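Local coordinates for protein Phosphoglucosamine/phosphogalactosamine mutase (Sulfolobus tokodaii, PDB 2F7L) that interconverts the 6-phosphate and 1-phosphate forms of glucosamine and galactosamine, using magnesium, on the route to UDP-N-acetylglucosamine and UDP-N-acetylgalactosamine, at residues A[441-444]-A[445-449]; A[356-359]-A[360-364]; A[123-126]-A[127-131]. All blocks are in the same frame, centred on the assembly; numbering follows the deposited sequence.

Interaction 1 of 3, residues A[441-444]-A[445-449]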
loop_
_atom_site.group_PDB
_atom_site.type_symbol
_atom_site.label_atom_id
_atom_site.label_comp_id
_atom_site.label_asym_id
_atom_site.label_seq_id
_atom_site.Cartn_x
_atom_site.Cartn_y
_atom_site.Cartn_z
ATOM N N ALA A 441 27.637 -4.584 -3.321
ATOM C CA ALA A 441 26.478 -3.709 -3.400
ATOM C C ALA A 441 26.892 -2.246 -3.272
ATOM O O ALA A 441 26.480 -1.388 -4.056
ATOM C CB ALA A 441 25.491 -4.063 -2.314
ATOM N N ASN A 442 27.706 -1.954 -2.273
ATOM C CA ASN A 442 28.156 -0.593 -2.083
ATOM C C ASN A 442 28.907 -0.142 -3.328
ATOM O O ASN A 442 28.717 0.958 -3.841
ATOM C CB ASN A 442 29.069 -0.521 -0.879
ATOM C CG ASN A 442 29.387 0.890 -0.505
ATOM O OD1 ASN A 442 28.501 1.631 -0.071
ATOM N ND2 ASN A 442 30.649 1.295 -0.685
ATOM N N ASN A 443 29.774 -1.024 -3.799
ATOM C CA ASN A 443 30.561 -0.786 -4.993
ATOM C C ASN A 443 29.617 -0.488 -6.161
ATOM O O ASN A 443 29.794 0.494 -6.898
ATOM C CB ASN A 443 31.395 -2.031 -5.290
ATOM C CG ASN A 443 31.904 -2.058 -6.708
ATOM O OD1 ASN A 443 32.769 -1.264 -7.083
ATOM N ND2 ASN A 443 31.356 -2.963 -7.520
ATOM N N LEU A 444 28.610 -1.346 -6.323
ATOM C CA LEU A 444 27.606 -1.190 -7.381
ATOM C C LEU A 444 27.032 0.210 -7.420
ATOM O O LEU A 444 27.019 0.878 -8.465
ATOM C CB LEU A 444 26.451 -2.161 -7.168
ATOM C CG LEU A 444 26.626 -3.550 -7.762
ATOM C CD1 LEU A 444 25.483 -4.449 -7.329
ATOM C CD2 LEU A 444 26.707 -3.425 -9.268
ATOM N N VAL A 445 26.540 0.638 -6.264
ATOM C CA VAL A 445 25.943 1.945 -6.136
ATOM C C VAL A 445 26.906 3.011 -6.618
ATOM O O VAL A 445 26.521 3.903 -7.385
ATOM C CB VAL A 445 25.542 2.206 -4.680
ATOM C CG1 VAL A 445 24.965 3.622 -4.524
ATOM C CG2 VAL A 445 24.530 1.154 -4.247
ATOM N N ASN A 446 28.160 2.905 -6.186
ATOM C CA ASN A 446 29.175 3.870 -6.576
ATOM C C ASN A 446 29.332 3.990 -8.074
ATOM O O ASN A 446 29.320 5.101 -8.611
ATOM C CB ASN A 446 30.505 3.515 -5.943
ATOM C CG ASN A 446 30.475 3.686 -4.453
ATOM O OD1 ASN A 446 29.962 4.691 -3.951
ATOM N ND2 ASN A 446 31.022 2.712 -3.726
ATOM N N GLU A 447 29.484 2.850 -8.743
ATOM C CA GLU A 447 29.621 2.845 -10.198
ATOM C C GLU A 447 28.408 3.544 -10.819
ATOM O O GLU A 447 28.534 4.497 -11.591
ATOM C CB GLU A 447 29.712 1.404 -10.728
ATOM C CG GLU A 447 31.045 0.711 -10.500
ATOM C CD GLU A 447 32.219 1.640 -10.788
ATOM O OE1 GLU A 447 32.617 2.387 -9.863
ATOM O OE2 GLU A 447 32.735 1.645 -11.936
ATOM N N LEU A 448 27.229 3.062 -10.453
ATOM C CA LEU A 448 25.997 3.618 -10.965
ATOM C C LEU A 448 25.930 5.135 -10.747
ATOM O O LEU A 448 25.630 5.891 -11.689
ATOM C CB LEU A 448 24.802 2.903 -10.311
ATOM C CG LEU A 448 24.661 1.410 -10.639
ATOM C CD1 LEU A 448 23.686 0.775 -9.679
ATOM C CD2 LEU A 448 24.204 1.215 -12.077
ATOM N N LYS A 449 26.221 5.572 -9.517
ATOM C CA LYS A 449 26.196 6.997 -9.168
ATOM C C LYS A 449 26.990 7.789 -10.210
ATOM O O LYS A 449 26.541 8.833 -10.682
ATOM C CB LYS A 449 26.799 7.211 -7.769
ATOM C CG LYS A 449 26.528 8.568 -7.111
ATOM C CD LYS A 449 26.690 8.416 -5.601
ATOM C CE LYS A 449 26.103 9.576 -4.774
ATOM N NZ LYS A 449 26.954 10.817 -4.678
#
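The side-chain amides of Asn442 and Asn446 stand almost perpendicular, their planes 89° apart, with ND2 of Asn446 standing over one face of the Asn442 amide, 4.0 Å from Asn442 CG. The first torsion of Asn446, -68°, sets its CG beside its own backbone N and opposite the carbonyl carbon. The amide therefore lies back along the helix over the preceding turn, with Asn446 CG 3.3 Å from Asn442 O. That oxygen already accepts the backbone bond from Asn446 N at 3.1 Å.

Three further bonds of the same kind join the turns of helix 438-452: Val445 N to Ala441 O, Glu447 N to Asn443 O and Leu448 N to Leu444 O, each 3.0 Å. The last is nearly straight, with an N-H...O angle of 176°. Around these bonds the side chains pack against carbonyls of the previous turn. Val445 CG2 rests 3.2 Å from Ala441 O, and Leu448 CG lies 3.3 Å from Leu444 O. On the polar side, Glu447 CG passes Asn443 O before its chain bends and OE1 forms a salt bridge with Lys450.

The residue types sort by face. Leu444, Val445 and Leu448 are buried: Val445 meets Val373 and Ile431, Leu448 meets Phe418 and Ile392, and Leu444 meets Tyr396. The asparagines suit the more open side, where amides tolerate water. The chemistry is that of an amphipathic helix: backbone bonds tie its turns together, while its apolar face packs on strands 371-378, 416-422 and 428-435 and on helix 385-396 of the C-terminal domain.

Interaction 2 of 3, residues A[356-359]-A[360-364]; sequences ENVS and SAELF
A first torsion of 78° places Ser359 OG between its own backbone N and carbonyl carbon, from where it reaches forward to Glu362 N; in Glu362, CG lies opposite the backbone N (chi1 -175°) and the chain runs on extended beside Val358. The valine and glutamate side chains cross at about a right angle, with Val358 CG2 3.4 Å from Glu362 OE2, though the exact fit of the CG1 methyl is doubtful. Glu362 OE2 has its charged mate in Arg366, so the carboxylate is held at its far end while valine packs beside it. An alanine at Val358 removes both methyls, and would probably open a gap beside Glu362 and leave its aliphatic chain less firmly held.

Ser359 is the N-cap of helix 360-365. Its OG accepts from Glu362 N at 3.3 Å and 167°, a capping bond for which serine's short polar chain is well suited. Ser359 O takes the first regular bond of the helix, from Leu363 N at 2.8 Å, and Leu363 CB sits 3.4 Å from Ser359 O. Before the cap, Asn357, just past the preceding helix, has positive phi, a conformation asparagine tolerates well.

Ser360 OG is buried but engaged by Ser252 N and Asp235 O, while Ala361, whose N is held by Ser252 OG, is small enough to fit beside Asp251. In this third alpha/beta/alpha domain, Leu363 meets Leu352 and Leu353 of helix 342-356 and Leu265 of helix 259-272.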
loop_
_atom_site.group_PDB
_atom_site.type_symbol
_atom_site.label_atom_id
_atom_site.label_comp_id
_atom_site.label_asym_id
_atom_site.label_seq_id
_atom_site.Cartn_x
_atom_site.Cartn_y
_atom_site.Cartn_z
ATOM N N GLU A 356 3.794 -23.373 10.773
ATOM C CA GLU A 356 5.204 -23.745 10.665
ATOM C C GLU A 356 5.752 -24.063 12.052
ATOM O O GLU A 356 6.822 -24.659 12.200
ATOM C CB GLU A 356 6.007 -22.608 10.036
ATOM C CG GLU A 356 5.535 -22.217 8.647
ATOM C CD GLU A 356 5.748 -23.315 7.624
ATOM O OE1 GLU A 356 6.877 -23.836 7.594
ATOM O OE2 GLU A 356 4.814 -23.648 6.848
ATOM N N ASN A 357 4.995 -23.661 13.064
ATOM C CA ASN A 357 5.367 -23.867 14.451
ATOM C C ASN A 357 6.794 -23.400 14.745
ATOM O O ASN A 357 7.483 -23.949 15.606
ATOM C CB ASN A 357 5.212 -25.334 14.825
ATOM C CG ASN A 357 5.108 -25.533 16.326
ATOM O OD1 ASN A 357 5.120 -26.663 16.824
ATOM N ND2 ASN A 357 4.993 -24.425 17.059
ATOM N N VAL A 358 7.221 -22.369 14.024
ATOM C CA VAL A 358 8.548 -21.780 14.175
ATOM C C VAL A 358 8.370 -20.314 14.578
ATOM O O VAL A 358 7.345 -19.715 14.274
ATOM C CB VAL A 358 9.303 -21.856 12.846
ATOM C CG1 VAL A 358 10.472 -20.929 12.854
ATOM C CG2 VAL A 358 9.756 -23.270 12.608
ATOM N N SER A 359 9.354 -19.732 15.256
ATOM C CA SER A 359 9.238 -18.335 15.665
ATOM C C SER A 359 9.414 -17.398 14.474
ATOM O O SER A 359 10.033 -17.755 13.463
ATOM C CB SER A 359 10.272 -17.984 16.735
ATOM O OG SER A 359 11.547 -17.776 16.159
ATOM N N SER A 360 8.861 -16.195 14.610
ATOM C CA SER A 360 8.933 -15.186 13.568
ATOM C C SER A 360 10.385 -14.948 13.162
ATOM O O SER A 360 10.699 -14.869 11.972
ATOM C CB SER A 360 8.319 -13.881 14.067
ATOM O OG SER A 360 9.124 -13.310 15.086
ATOM N N ALA A 361 11.265 -14.827 14.150
ATOM C CA ALA A 361 12.682 -14.601 13.871
ATOM C C ALA A 361 13.247 -15.700 12.978
ATOM O O ALA A 361 13.920 -15.428 11.987
ATOM C CB ALA A 361 13.467 -14.534 15.169
ATOM N N GLU A 362 12.961 -16.950 13.323
ATOM C CA GLU A 362 13.465 -18.053 12.535
ATOM C C GLU A 362 12.831 -18.050 11.157
ATOM O O GLU A 362 13.530 -18.146 10.151
ATOM C CB GLU A 362 13.189 -19.394 13.212
ATOM C CG GLU A 362 13.835 -20.542 12.439
ATOM C CD GLU A 362 13.400 -21.925 12.895
ATOM O OE1 GLU A 362 13.394 -22.170 14.128
ATOM O OE2 GLU A 362 13.082 -22.766 12.006
ATOM N N LEU A 363 11.504 -17.941 11.127
ATOM C CA LEU A 363 10.726 -17.922 9.883
ATOM C C LEU A 363 11.362 -17.010 8.843
ATOM O O LEU A 363 11.585 -17.399 7.704
ATOM C CB LEU A 363 9.311 -17.423 10.178
ATOM C CG LEU A 363 8.140 -17.811 9.272
ATOM C CD1 LEU A 363 7.437 -16.556 8.820
ATOM C CD2 LEU A 363 8.615 -18.620 8.087
ATOM N N PHE A 364 11.645 -15.783 9.254
ATOM C CA PHE A 364 12.249 -14.803 8.371
ATOM C C PHE A 364 13.635 -15.200 7.924
ATOM O O PHE A 364 14.021 -14.955 6.770
ATOM C CB PHE A 364 12.289 -13.434 9.051
ATOM C CG PHE A 364 11.041 -12.639 8.840
ATOM C CD1 PHE A 364 10.085 -12.533 9.847
ATOM C CD2 PHE A 364 10.786 -12.053 7.594
ATOM C CE1 PHE A 364 8.896 -11.863 9.612
ATOM C CE2 PHE A 364 9.605 -11.382 7.353
ATOM C CZ PHE A 364 8.657 -11.287 8.359
#

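Interaction 3 of 3, residues A[123-126]-A[127-131]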
loop_
_atom_site.group_PDB
_atom_site.type_symbol
_atom_site.label_atom_id
_atom_site.label_comp_id
_atom_site.label_asym_id
_atom_site.label_seq_id
_atom_site.Cartn_x
_atom_site.Cartn_y
_atom_site.Cartn_z
ATOM N N GLU A 123 -10.639 11.341 -16.890
ATOM C CA GLU A 123 -12.012 11.763 -17.116
ATOM C C GLU A 123 -12.402 12.770 -16.032
ATOM O O GLU A 123 -12.923 13.841 -16.311
ATOM C CB GLU A 123 -12.946 10.556 -17.098
ATOM C CG GLU A 123 -12.781 9.653 -18.302
ATOM C CD GLU A 123 -13.598 8.370 -18.211
ATOM O OE1 GLU A 123 -14.640 8.360 -17.518
ATOM O OE2 GLU A 123 -13.200 7.372 -18.850
ATOM N N ILE A 124 -12.119 12.420 -14.789
ATOM C CA ILE A 124 -12.425 13.288 -13.667
ATOM C C ILE A 124 -11.677 14.609 -13.813
ATOM O O ILE A 124 -12.244 15.681 -13.607
ATOM C CB ILE A 124 -12.034 12.597 -12.328
ATOM C CG1 ILE A 124 -13.018 11.459 -12.038
ATOM C CG2 ILE A 124 -11.959 13.628 -11.200
ATOM C CD1 ILE A 124 -12.654 10.608 -10.845
ATOM N N GLU A 125 -10.398 14.512 -14.165
ATOM C CA GLU A 125 -9.548 15.679 -14.353
ATOM C C GLU A 125 -10.156 16.615 -15.417
ATOM O O GLU A 125 -10.210 17.828 -15.219
ATOM C CB GLU A 125 -8.157 15.214 -14.764
ATOM C CG GLU A 125 -6.994 15.858 -14.013
ATOM C CD GLU A 125 -5.947 14.819 -13.544
ATOM O OE1 GLU A 125 -5.680 13.852 -14.302
ATOM O OE2 GLU A 125 -5.389 14.972 -12.422
ATOM N N ASP A 126 -10.627 16.048 -16.531
ATOM C CA ASP A 126 -11.238 16.846 -17.593
ATOM C C ASP A 126 -12.481 17.538 -17.048
ATOM O O ASP A 126 -12.643 18.745 -17.215
ATOM C CB ASP A 126 -11.642 15.976 -18.791
ATOM C CG ASP A 126 -12.288 16.801 -19.916
ATOM O OD1 ASP A 126 -11.584 17.686 -20.455
ATOM O OD2 ASP A 126 -13.485 16.587 -20.255
ATOM N N LEU A 127 -13.368 16.757 -16.422
ATOM C CA LEU A 127 -14.594 17.275 -15.815
ATOM C C LEU A 127 -14.255 18.414 -14.880
ATOM O O LEU A 127 -14.849 19.485 -14.945
ATOM C CB LEU A 127 -15.310 16.176 -15.038
ATOM C CG LEU A 127 -15.826 15.088 -15.973
ATOM C CD1 LEU A 127 -16.407 13.946 -15.197
ATOM C CD2 LEU A 127 -16.862 15.700 -16.893
ATOM N N PHE A 128 -13.284 18.182 -14.015
ATOM C CA PHE A 128 -12.851 19.202 -13.083
ATOM C C PHE A 128 -12.487 20.486 -13.832
ATOM O O PHE A 128 -13.059 21.539 -13.554
ATOM C CB PHE A 128 -11.658 18.683 -12.278
ATOM C CG PHE A 128 -11.092 19.670 -11.299
ATOM C CD1 PHE A 128 -10.175 20.639 -11.717
ATOM C CD2 PHE A 128 -11.456 19.618 -9.951
ATOM C CE1 PHE A 128 -9.628 21.542 -10.812
ATOM C CE2 PHE A 128 -10.919 20.515 -9.018
ATOM C CZ PHE A 128 -10.003 21.480 -9.450
ATOM N N PHE A 129 -11.571 20.405 -14.799
ATOM C CA PHE A 129 -11.157 21.599 -15.549
ATOM C C PHE A 129 -12.193 22.245 -16.482
ATOM O O PHE A 129 -12.269 23.463 -16.570
ATOM C CB PHE A 129 -9.865 21.311 -16.314
ATOM C CG PHE A 129 -8.677 21.032 -15.413
ATOM C CD1 PHE A 129 -8.269 21.973 -14.465
ATOM C CD2 PHE A 129 -7.999 19.814 -15.480
ATOM C CE1 PHE A 129 -7.210 21.705 -13.595
ATOM C CE2 PHE A 129 -6.928 19.530 -14.605
ATOM C CZ PHE A 129 -6.536 20.476 -13.664
ATOM N N THR A 130 -12.991 21.444 -17.171
ATOM C CA THR A 130 -14.013 21.985 -18.059
ATOM C C THR A 130 -15.269 22.314 -17.257
ATOM O O THR A 130 -16.216 22.905 -17.772
ATOM C CB THR A 130 -14.441 20.963 -19.095
ATOM O OG1 THR A 130 -14.908 19.791 -18.402
ATOM C CG2 THR A 130 -13.285 20.615 -20.049
ATOM N N GLU A 131 -15.276 21.879 -16.003
ATOM C CA GLU A 131 -16.405 22.085 -15.102
ATOM C C GLU A 131 -17.747 21.580 -15.648
ATOM O O GLU A 131 -18.777 22.210 -15.427
ATOM C CB GLU A 131 -16.518 23.573 -14.709
ATOM C CG GLU A 131 -15.164 24.209 -14.457
ATOM C CD GLU A 131 -15.197 25.394 -13.495
ATOM O OE1 GLU A 131 -16.033 26.292 -13.680
ATOM O OE2 GLU A 131 -14.363 25.441 -12.560
#
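From Glu123 to Thr130 the chain keeps the regular i to i+4 bonding of an alpha helix: Leu127 N to Glu123 O (3.0 Å), Phe128 N to Ile124 O (2.7 Å), Phe129 N to Glu125 O (2.9 Å) and Thr130 N to Asp126 O (2.7 Å). Asp126 O is gripped twice, since Thr130 OG1 also donates to it at 2.8 Å from above the carbonyl plane, 44° out of it. A first torsion of 57° folds that hydroxyl back over the helix, so the threonine hydroxyl spends its hydrogen on a carbonyl of its own helix. Its methyl CG2 then turns to the aspartate, 3.4 Å from Asp126 OD1, whereas OD2 forms a salt bridge with Arg132, just past the helix end.

On another side Glu125 and Phe129 run alongside each other in the same direction, carboxylate and ring planes only 16° apart. The methylene Glu125 CG lies beside Phe129 CE2, at 3.7 Å, while OE2 accepts from the backbone nitrogens of Leu4 and Phe5. Phe128 CD1 lies over one face of the Phe129 ring, 3.6 Å above its plane and offset toward the rim. Glu131, with positive phi, is the first residue to leave the helix.

Ile124 and Phe128 form the inward side of helix 118-130, in the first alpha/beta/alpha domain: Ile124 meets Phe33 and Phe128 meets Leu22, both on helix 20-34, while the N-terminal loop with Lys3 and Leu4 packs against the two phenylalanines.

Overall arrangement
Along the chain the order is interaction 3, interaction 2, interaction 1, one in each of three different domains: the first alpha/beta/alpha domain, the third, and the C-terminal domain. No two of them touch. The centres of interactions 2 and 3 are 51 Å apart, on opposite sides of the chain's centre; interaction 1 lies 44 Å from interaction 3 and 33 Å from interaction 2, centre to centre. Interactions 1 and 3 are turns inside helices 438-452 and 118-130, and interaction 2 is the start of helix 360-365. All lie away from the probable magnesium and phosphoserine sites; each is local structure of its own domain in this four-domain phosphohexose mutase.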